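Local structure of ribulose-bisphosphate carboxylase (Alicyclobacillus acidocaldarius subsp. acidocaldarius, 4NAS) at residues 159-164 with 197-202; 179-184 with 190-195. The protein belongs to the family of the ribulose bisphosphate carboxylase large chain, pairing an N-terminal domain with a TIM-barrel catalytic domain that carries a bound calcium ion. One frame throughout, in Å; residues are numbered along the deposited sequence.

Contact 1. Residues 159-164 with 197-202; sequences ELVEAF and AAKADE
K199 and F164 meet where two successive outer helices of a TIM barrel, 157-168 and 189-207, pass each other in the catalytic domain. The pairing illustrates how neighbouring barrel helices, running broadly the same way, can be joined through a few side chains with no hydrogen bond between the segments. Their local axes come within 9.9 Å at a crossing angle of -37°, and the nearest CA atoms are those of V161 and K199, 7.2 Å apart.

K199 gives up more surface here than any other residue. Its side chain sets out toward helix 157-168, and CG, anti to the backbone N (chi1 -172°), leads into a chain that bends at chi2 (65°) and is spent against V161: K199 CD lies 4.0 Å from V161 CG1, the branch of the valine that does the touching. The aliphatic part of the lysine thus supplies the apolar contact, while its ammonium goes to E202 on its own helix in a salt bridge, K199 NZ to E202 OE2 at 3.3 Å, whose hydrogen bond is weak.

One turn on from V161, F164 lies deeper. Its ring reaches helix 189-207 with its edge, so that K199 CB and A200 lie near the ring plane; the side chains of F164 and K199 run past each other in opposite directions. The same ring stacks with Y196 and touches F149 and V175, which places it on the buried side of the helix pair, whereas K199 lies on the partly exposed side. On the side of the ring facing helix 189-207, F164 CE2 touches A200 twice, the backbone N and the in-plane methyl carbon CB each 4.0 Å away.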
ATOM      1  N   GLU B 159     -16.107  -3.013 -30.914  1.00 40.66           N
ATOM      2  CA  GLU B 159     -16.674  -4.082 -30.105  1.00 40.64           C
ATOM      3  C   GLU B 159     -17.006  -3.573 -28.708  1.00 37.72           C
ATOM      4  O   GLU B 159     -18.049  -3.901 -28.143  1.00 37.35           O
ATOM      5  CB  GLU B 159     -15.704  -5.260 -30.018  1.00 39.78           C
ATOM      6  CG  GLU B 159     -15.528  -5.954 -31.333  1.00 42.02           C
ATOM      7  CD  GLU B 159     -14.379  -6.931 -31.359  1.00 42.16           C
ATOM      8  OE1 GLU B 159     -14.267  -7.686 -32.355  1.00 56.76           O
ATOM      9  OE2 GLU B 159     -13.582  -6.947 -30.407  1.00 40.51           O
ATOM     10  N   LEU B 160     -16.104  -2.764 -28.162  1.00 43.18           N
ATOM     11  CA  LEU B 160     -16.306  -2.170 -26.851  1.00 40.51           C
ATOM     12  C   LEU B 160     -17.575  -1.314 -26.839  1.00 38.64           C
ATOM     13  O   LEU B 160     -18.394  -1.395 -25.919  1.00 36.04           O
ATOM     14  CB  LEU B 160     -15.083  -1.336 -26.476  1.00 38.67           C
ATOM     15  CG  LEU B 160     -13.854  -2.144 -26.047  1.00 37.01           C
ATOM     16  CD1 LEU B 160     -12.651  -1.218 -25.866  1.00 33.88           C
ATOM     17  CD2 LEU B 160     -14.173  -2.908 -24.760  1.00 33.94           C
ATOM     18  N   VAL B 161     -17.745  -0.519 -27.890  1.00 39.10           N
ATOM     19  CA  VAL B 161     -18.861   0.417 -27.978  1.00 39.09           C
ATOM     20  C   VAL B 161     -20.193  -0.313 -27.942  1.00 40.09           C
ATOM     21  O   VAL B 161     -21.128   0.099 -27.235  1.00 37.51           O
ATOM     22  CB  VAL B 161     -18.742   1.304 -29.237  1.00 38.60           C
ATOM     23  CG1 VAL B 161     -20.117   1.812 -29.701  1.00 39.98           C
ATOM     24  CG2 VAL B 161     -17.772   2.457 -28.979  1.00 38.13           C
ATOM     25  N   GLU B 162     -20.260  -1.415 -28.686  1.00 38.82           N
ATOM     26  CA  GLU B 162     -21.463  -2.233 -28.739  1.00 44.49           C
ATOM     27  C   GLU B 162     -21.780  -2.810 -27.371  1.00 48.23           C
ATOM     28  O   GLU B 162     -22.950  -2.877 -26.970  1.00 37.87           O
ATOM     29  CB  GLU B 162     -21.303  -3.362 -29.755  1.00 48.67           C
ATOM     30  CG  GLU B 162     -22.393  -4.405 -29.674  1.00 49.62           C
ATOM     31  N   ALA B 163     -20.727  -3.223 -26.662  1.00 36.25           N
ATOM     32  CA  ALA B 163     -20.863  -3.799 -25.336  1.00 34.55           C
ATOM     33  C   ALA B 163     -21.348  -2.712 -24.383  1.00 33.28           C
ATOM     34  O   ALA B 163     -22.111  -2.981 -23.457  1.00 32.48           O
ATOM     35  CB  ALA B 163     -19.526  -4.376 -24.865  1.00 33.44           C
ATOM     36  N   PHE B 164     -20.902  -1.483 -24.616  1.00 33.20           N
ATOM     37  CA  PHE B 164     -21.341  -0.376 -23.785  1.00 36.85           C
ATOM     38  C   PHE B 164     -22.816  -0.130 -24.053  1.00 33.42           C
ATOM     39  O   PHE B 164     -23.595   0.089 -23.125  1.00 34.19           O
ATOM     40  CB  PHE B 164     -20.520   0.891 -24.050  1.00 39.02           C
ATOM     41  CG  PHE B 164     -21.053   2.106 -23.344  1.00 36.77           C
ATOM     42  CD1 PHE B 164     -20.745   2.338 -22.015  1.00 29.60           C
ATOM     43  CD2 PHE B 164     -21.892   2.995 -24.002  1.00 38.84           C
ATOM     44  CE1 PHE B 164     -21.246   3.449 -21.353  1.00 36.53           C
ATOM     45  CE2 PHE B 164     -22.400   4.103 -23.347  1.00 40.04           C
ATOM     46  CZ  PHE B 164     -22.073   4.329 -22.018  1.00 41.88           C
ATOM     47  N   ALA B 197     -19.638   8.295 -24.949  1.00 34.72           N
ATOM     48  CA  ALA B 197     -20.469   9.491 -24.865  1.00 38.79           C
ATOM     49  C   ALA B 197     -21.485   9.549 -26.004  1.00 40.87           C
ATOM     50  O   ALA B 197     -22.682   9.742 -25.771  1.00 38.73           O
ATOM     51  CB  ALA B 197     -19.600  10.739 -24.873  1.00 48.83           C
ATOM     52  N   ALA B 198     -21.014   9.377 -27.236  1.00 42.06           N
ATOM     53  CA  ALA B 198     -21.908   9.444 -28.385  1.00 49.33           C
ATOM     54  C   ALA B 198     -22.958   8.332 -28.363  1.00 49.33           C
ATOM     55  O   ALA B 198     -24.138   8.586 -28.607  1.00 43.82           O
ATOM     56  CB  ALA B 198     -21.120   9.425 -29.696  1.00 54.06           C
ATOM     57  N   LYS B 199     -22.530   7.108 -28.060  1.00 48.37           N
ATOM     58  CA  LYS B 199     -23.437   5.969 -28.034  1.00 37.01           C
ATOM     59  C   LYS B 199     -24.508   6.216 -26.985  1.00 41.64           C
ATOM     60  O   LYS B 199     -25.697   6.001 -27.236  1.00 37.59           O
ATOM     61  CB  LYS B 199     -22.665   4.687 -27.717  1.00 48.46           C
ATOM     62  CG  LYS B 199     -23.460   3.398 -27.859  1.00 37.24           C
ATOM     63  CD  LYS B 199     -23.890   3.133 -29.322  1.00 40.96           C
ATOM     64  CE  LYS B 199     -24.343   1.682 -29.492  1.00 42.89           C
ATOM     65  NZ  LYS B 199     -25.406   1.521 -30.541  1.00 46.81           N
ATOM     66  N   ALA B 200     -24.076   6.700 -25.818  1.00 33.62           N
ATOM     67  CA  ALA B 200     -24.996   7.055 -24.741  1.00 33.27           C
ATOM     68  C   ALA B 200     -26.059   8.054 -25.203  1.00 34.62           C
ATOM     69  O   ALA B 200     -27.223   7.946 -24.828  1.00 34.97           O
ATOM     70  CB  ALA B 200     -24.236   7.605 -23.517  1.00 30.99           C
ATOM     71  N   ASP B 201     -25.646   9.018 -26.019  1.00 43.49           N
ATOM     72  CA  ASP B 201     -26.548  10.044 -26.525  1.00 42.60           C
ATOM     73  C   ASP B 201     -27.623   9.443 -27.423  1.00 46.84           C
ATOM     74  O   ASP B 201     -28.804   9.773 -27.308  1.00 44.46           O
ATOM     75  CB  ASP B 201     -25.760  11.113 -27.280  1.00 44.38           C
ATOM     76  CG  ASP B 201     -25.080  12.097 -26.353  1.00 55.39           C
ATOM     77  OD1 ASP B 201     -25.570  12.277 -25.221  1.00 58.97           O
ATOM     78  OD2 ASP B 201     -24.060  12.698 -26.752  1.00 60.49           O
ATOM     79  N   GLU B 202     -27.198   8.567 -28.323  1.00 47.32           N
ATOM     80  CA  GLU B 202     -28.112   7.835 -29.175  1.00 54.74           C
ATOM     81  C   GLU B 202     -29.124   7.065 -28.333  1.00 51.85           C
ATOM     82  O   GLU B 202     -30.330   7.177 -28.543  1.00 52.63           O
ATOM     83  CB  GLU B 202     -27.319   6.881 -30.071  1.00 63.04           C
ATOM     84  CG  GLU B 202     -28.158   5.923 -30.899  1.00 71.92           C
ATOM     85  CD  GLU B 202     -27.303   4.868 -31.587  1.00 78.73           C
ATOM     86  OE1 GLU B 202     -26.274   5.236 -32.194  1.00 79.21           O
ATOM     87  OE2 GLU B 202     -27.652   3.670 -31.509  1.00 82.33           O
TER

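Contact 2. Residues 179-184 with 190-195; sequences EIFFTE and EDRVRA. With CA (calcium ion), chain K.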
ATOM      1  N   GLU B 179     -11.794  -3.299 -13.556  1.00 23.56           N
ATOM      2  CA  GLU B 179     -10.602  -2.646 -12.989  1.00 19.78           C
ATOM      3  C   GLU B 179      -9.267  -3.177 -13.543  1.00 28.52           C
ATOM      4  O   GLU B 179      -8.208  -2.547 -13.342  1.00 23.44           O
ATOM      5  CB  GLU B 179     -10.591  -2.751 -11.444  1.00 17.23           C
ATOM      6  CG  GLU B 179     -10.067  -4.108 -10.885  1.00 22.97           C
ATOM      7  CD  GLU B 179     -11.082  -5.241 -11.008  1.00 24.80           C
ATOM      8  OE1 GLU B 179     -12.270  -4.937 -11.214  1.00 27.62           O
ATOM      9  OE2 GLU B 179     -10.706  -6.435 -10.908  1.00 32.21           O
ATOM     10  N   ILE B 180      -9.301  -4.334 -14.206  1.00 23.64           N
ATOM     11  CA  ILE B 180      -8.083  -4.886 -14.811  1.00 24.72           C
ATOM     12  C   ILE B 180      -7.740  -4.312 -16.184  1.00 28.36           C
ATOM     13  O   ILE B 180      -6.729  -4.681 -16.780  1.00 32.48           O
ATOM     14  CB  ILE B 180      -8.138  -6.410 -14.902  1.00 25.53           C
ATOM     15  CG1 ILE B 180      -9.350  -6.831 -15.739  1.00 31.94           C
ATOM     16  CG2 ILE B 180      -8.215  -7.018 -13.505  1.00 33.78           C
ATOM     17  CD1 ILE B 180      -9.287  -8.277 -16.236  1.00 32.47           C
ATOM     18  N   PHE B 181      -8.575  -3.414 -16.698  1.00 20.99           N
ATOM     19  CA  PHE B 181      -8.359  -2.872 -18.044  1.00 25.87           C
ATOM     20  C   PHE B 181      -7.210  -1.872 -18.055  1.00 30.67           C
ATOM     21  O   PHE B 181      -7.418  -0.709 -17.732  1.00 21.68           O
ATOM     22  CB  PHE B 181      -9.631  -2.162 -18.522  1.00 32.59           C
ATOM     23  CG  PHE B 181      -9.683  -1.919 -20.018  1.00 24.40           C
ATOM     24  CD1 PHE B 181      -8.676  -2.354 -20.866  1.00 25.52           C
ATOM     25  CD2 PHE B 181     -10.761  -1.242 -20.562  1.00 24.97           C
ATOM     26  CE1 PHE B 181      -8.751  -2.130 -22.261  1.00 27.19           C
ATOM     27  CE2 PHE B 181     -10.850  -1.022 -21.929  1.00 26.63           C
ATOM     28  CZ  PHE B 181      -9.832  -1.459 -22.776  1.00 29.47           C
ATOM     29  N   PHE B 182      -6.012  -2.316 -18.441  1.00 33.49           N
ATOM     30  CA  PHE B 182      -4.844  -1.434 -18.485  1.00 25.19           C
ATOM     31  C   PHE B 182      -4.257  -1.197 -19.892  1.00 31.45           C
ATOM     32  O   PHE B 182      -3.803  -0.094 -20.190  1.00 31.12           O
ATOM     33  CB  PHE B 182      -3.749  -1.937 -17.538  1.00 22.33           C
ATOM     34  CG  PHE B 182      -4.115  -1.839 -16.102  1.00 20.69           C
ATOM     35  CD1 PHE B 182      -4.043  -0.625 -15.449  1.00 19.82           C
ATOM     36  CD2 PHE B 182      -4.509  -2.962 -15.385  1.00 20.11           C
ATOM     37  CE1 PHE B 182      -4.379  -0.513 -14.122  1.00 18.40           C
ATOM     38  CE2 PHE B 182      -4.854  -2.856 -14.029  1.00 22.26           C
ATOM     39  CZ  PHE B 182      -4.791  -1.639 -13.405  1.00 26.54           C
ATOM     40  N   THR B 183      -4.264  -2.218 -20.753  1.00 25.93           N
ATOM     41  CA  THR B 183      -3.730  -2.053 -22.109  1.00 32.47           C
ATOM     42  C   THR B 183      -4.452  -0.976 -22.935  1.00 35.04           C
ATOM     43  O   THR B 183      -5.688  -0.951 -23.025  1.00 33.37           O
ATOM     44  CB  THR B 183      -3.711  -3.374 -22.916  1.00 36.17           C
ATOM     45  OG1 THR B 183      -3.433  -3.083 -24.293  1.00 35.88           O
ATOM     46  CG2 THR B 183      -5.051  -4.086 -22.837  1.00 35.42           C
ATOM     47  N   GLU B 184      -3.671  -0.091 -23.545  1.00 32.05           N
ATOM     48  CA  GLU B 184      -4.238   0.935 -24.416  1.00 37.22           C
ATOM     49  C   GLU B 184      -3.969   0.620 -25.889  1.00 45.91           C
ATOM     50  O   GLU B 184      -3.880   1.522 -26.714  1.00 50.03           O
ATOM     51  CB  GLU B 184      -3.685   2.319 -24.042  1.00 39.40           C
ATOM     52  CG  GLU B 184      -3.806   2.639 -22.549  1.00 39.66           C
ATOM     53  CD  GLU B 184      -3.241   4.010 -22.177  1.00 42.74           C
ATOM     54  OE1 GLU B 184      -3.225   4.911 -23.043  1.00 38.23           O
ATOM     55  OE2 GLU B 184      -2.818   4.187 -21.012  1.00 44.25           O
ATOM     56  N   GLU B 190      -9.031   7.910 -23.394  1.00 25.77           N
ATOM     57  CA  GLU B 190      -9.622   9.129 -23.925  1.00 27.58           C
ATOM     58  C   GLU B 190     -10.554   8.820 -25.104  1.00 38.11           C
ATOM     59  O   GLU B 190     -11.611   9.442 -25.244  1.00 38.89           O
ATOM     60  CB  GLU B 190      -8.573  10.201 -24.274  1.00 29.40           C
ATOM     61  CG  GLU B 190      -7.128   9.757 -24.407  1.00 40.36           C
ATOM     62  CD  GLU B 190      -6.447   9.383 -23.071  1.00 34.21           C
ATOM     63  OE1 GLU B 190      -6.269  10.237 -22.172  1.00 39.05           O
ATOM     64  OE2 GLU B 190      -6.069   8.215 -22.948  1.00 33.70           O
ATOM     65  N   ASP B 191     -10.178   7.843 -25.929  1.00 36.09           N
ATOM     66  CA  ASP B 191     -11.026   7.440 -27.054  1.00 39.87           C
ATOM     67  C   ASP B 191     -12.296   6.721 -26.581  1.00 40.26           C
ATOM     68  O   ASP B 191     -13.356   6.827 -27.215  1.00 37.32           O
ATOM     69  CB  ASP B 191     -10.256   6.558 -28.042  1.00 45.35           C
ATOM     70  CG  ASP B 191      -9.286   7.353 -28.911  1.00 49.98           C
ATOM     71  OD1 ASP B 191      -9.390   8.602 -28.954  1.00 46.66           O
ATOM     72  OD2 ASP B 191      -8.426   6.721 -29.560  1.00 54.47           O
ATOM     73  N   ARG B 192     -12.187   5.981 -25.479  1.00 26.80           N
ATOM     74  CA  ARG B 192     -13.354   5.333 -24.884  1.00 35.63           C
ATOM     75  C   ARG B 192     -14.337   6.350 -24.335  1.00 26.32           C
ATOM     76  O   ARG B 192     -15.546   6.214 -24.526  1.00 30.61           O
ATOM     77  CB  ARG B 192     -12.955   4.324 -23.796  1.00 28.16           C
ATOM     78  CG  ARG B 192     -12.061   3.220 -24.323  1.00 33.57           C
ATOM     79  CD  ARG B 192     -12.070   1.992 -23.425  1.00 27.79           C
ATOM     80  NE  ARG B 192     -11.693   2.303 -22.050  1.00 28.51           N
ATOM     81  CZ  ARG B 192     -10.443   2.300 -21.589  1.00 29.13           C
ATOM     82  NH1 ARG B 192      -9.432   2.048 -22.408  1.00 30.93           N
ATOM     83  NH2 ARG B 192     -10.210   2.563 -20.306  1.00 28.28           N
ATOM     84  N   VAL B 193     -13.834   7.378 -23.662  1.00 30.19           N
ATOM     85  CA  VAL B 193     -14.735   8.378 -23.097  1.00 30.30           C
ATOM     86  C   VAL B 193     -15.513   9.061 -24.232  1.00 33.40           C
ATOM     87  O   VAL B 193     -16.740   9.165 -24.176  1.00 32.80           O
ATOM     88  CB  VAL B 193     -13.992   9.423 -22.229  1.00 36.56           C
ATOM     89  CG1 VAL B 193     -14.919  10.578 -21.867  1.00 28.54           C
ATOM     90  CG2 VAL B 193     -13.398   8.760 -20.951  1.00 27.91           C
ATOM     91  N   ARG B 194     -14.796   9.493 -25.266  1.00 30.06           N
ATOM     92  CA  ARG B 194     -15.423  10.167 -26.408  1.00 35.57           C
ATOM     93  C   ARG B 194     -16.503   9.307 -27.042  1.00 37.65           C
ATOM     94  O   ARG B 194     -17.616   9.768 -27.275  1.00 43.19           O
ATOM     95  CB  ARG B 194     -14.389  10.508 -27.476  1.00 37.80           C
ATOM     96  CG  ARG B 194     -13.468  11.666 -27.139  1.00 49.65           C
ATOM     97  CD  ARG B 194     -12.849  12.259 -28.411  1.00 62.11           C
ATOM     98  NE  ARG B 194     -11.705  13.118 -28.110  1.00 67.99           N
ATOM     99  CZ  ARG B 194     -10.468  12.670 -27.906  1.00 68.74           C
ATOM    100  NH1 ARG B 194     -10.206  11.371 -27.975  1.00 67.23           N
ATOM    101  NH2 ARG B 194      -9.488  13.520 -27.633  1.00 74.09           N
ATOM    102  N   ALA B 195     -16.162   8.047 -27.305  1.00 36.04           N
ATOM    103  CA  ALA B 195     -17.020   7.136 -28.059  1.00 35.92           C
ATOM    104  C   ALA B 195     -18.268   6.706 -27.291  1.00 38.14           C
ATOM    105  O   ALA B 195     -19.369   6.689 -27.855  1.00 34.70           O
ATOM    106  CB  ALA B 195     -16.230   5.914 -28.505  1.00 35.37           C
TER
HETATM  107 CA    CA K 503     -13.934  -6.362 -11.866  1.00 34.65          CA
HETATM  108  O   HOH W   1     -12.334  -8.386 -11.764  1.00 24.27           O
HETATM  109  O   HOH W   2      -7.400   1.841 -18.888  1.00 30.42           O
HETATM  110  O   HOH W   3      -6.498   1.309 -21.438  1.00 26.32           O
HETATM  111  O   HOH W   4     -14.642  -5.908  -9.720  1.00 29.24           O
HETATM  112  O   HOH W   5     -15.623  -7.555 -12.614  1.00 29.11           O
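A guanidinium laid against a phenyl ring without being parallel to it is the striking feature here: R192 brings one face over CE2 of F181, with the two planes 31° apart. R192 CZ is 3.4 Å from F181 CE2, which sits toward the rim of the guanidinium, and relative to the F181 ring the approach is oblique. The bend at chi3 (-56°) of R192 turns the group to the loop.

Two waters extend the grip from arginine to loop backbone. Water 2 accepts from R192 NH2 at 3.2 Å and donates to F181 O at 2.8 Å; water 3, in the guanidinium plane, accepts from NH1 and donates weakly to T183 O. With D177 forming a salt bridge to NH2 and Y213 hydrogen-bonded to NE, the rotation of the group is well determined. Nearby, the carboxylates of E184 and E190 come to 4.4 Å between OE1 and OE2 respectively; R227, salt-bridged to both, probably offsets the like charges.

At the other end of the loop E179 binds calcium through OE1 at 2.3 Å, while its OE2 receives a bond from water 1, itself a calcium ligand; D178 and the carboxylated K176 complete the protein ligands of the site. The loop therefore spans from the metal site to helix 189-207, whose R192 touches both L160 of helix 157-168 and V215 of strand 214-216.

Overall arrangement
Contacts 1 and 2 lie about 13 Å apart, centre to centre, within the catalytic domain. Helix 189-207 serves both, giving 190-195 to contact 2 and then 197-202 to contact 1. Along the chain the order is 159-164, 179-184, 190-195, 197-202, so both segments of contact 2 fall between those of contact 1 in the sequence. The two touch directly: V161 CG2 packs on A195 CB at 3.8 Å, and L160 CD1 reaches both R192 and F181. One helix thereby links the outer helix layer of the barrel to the loop carrying the calcium ligand E179.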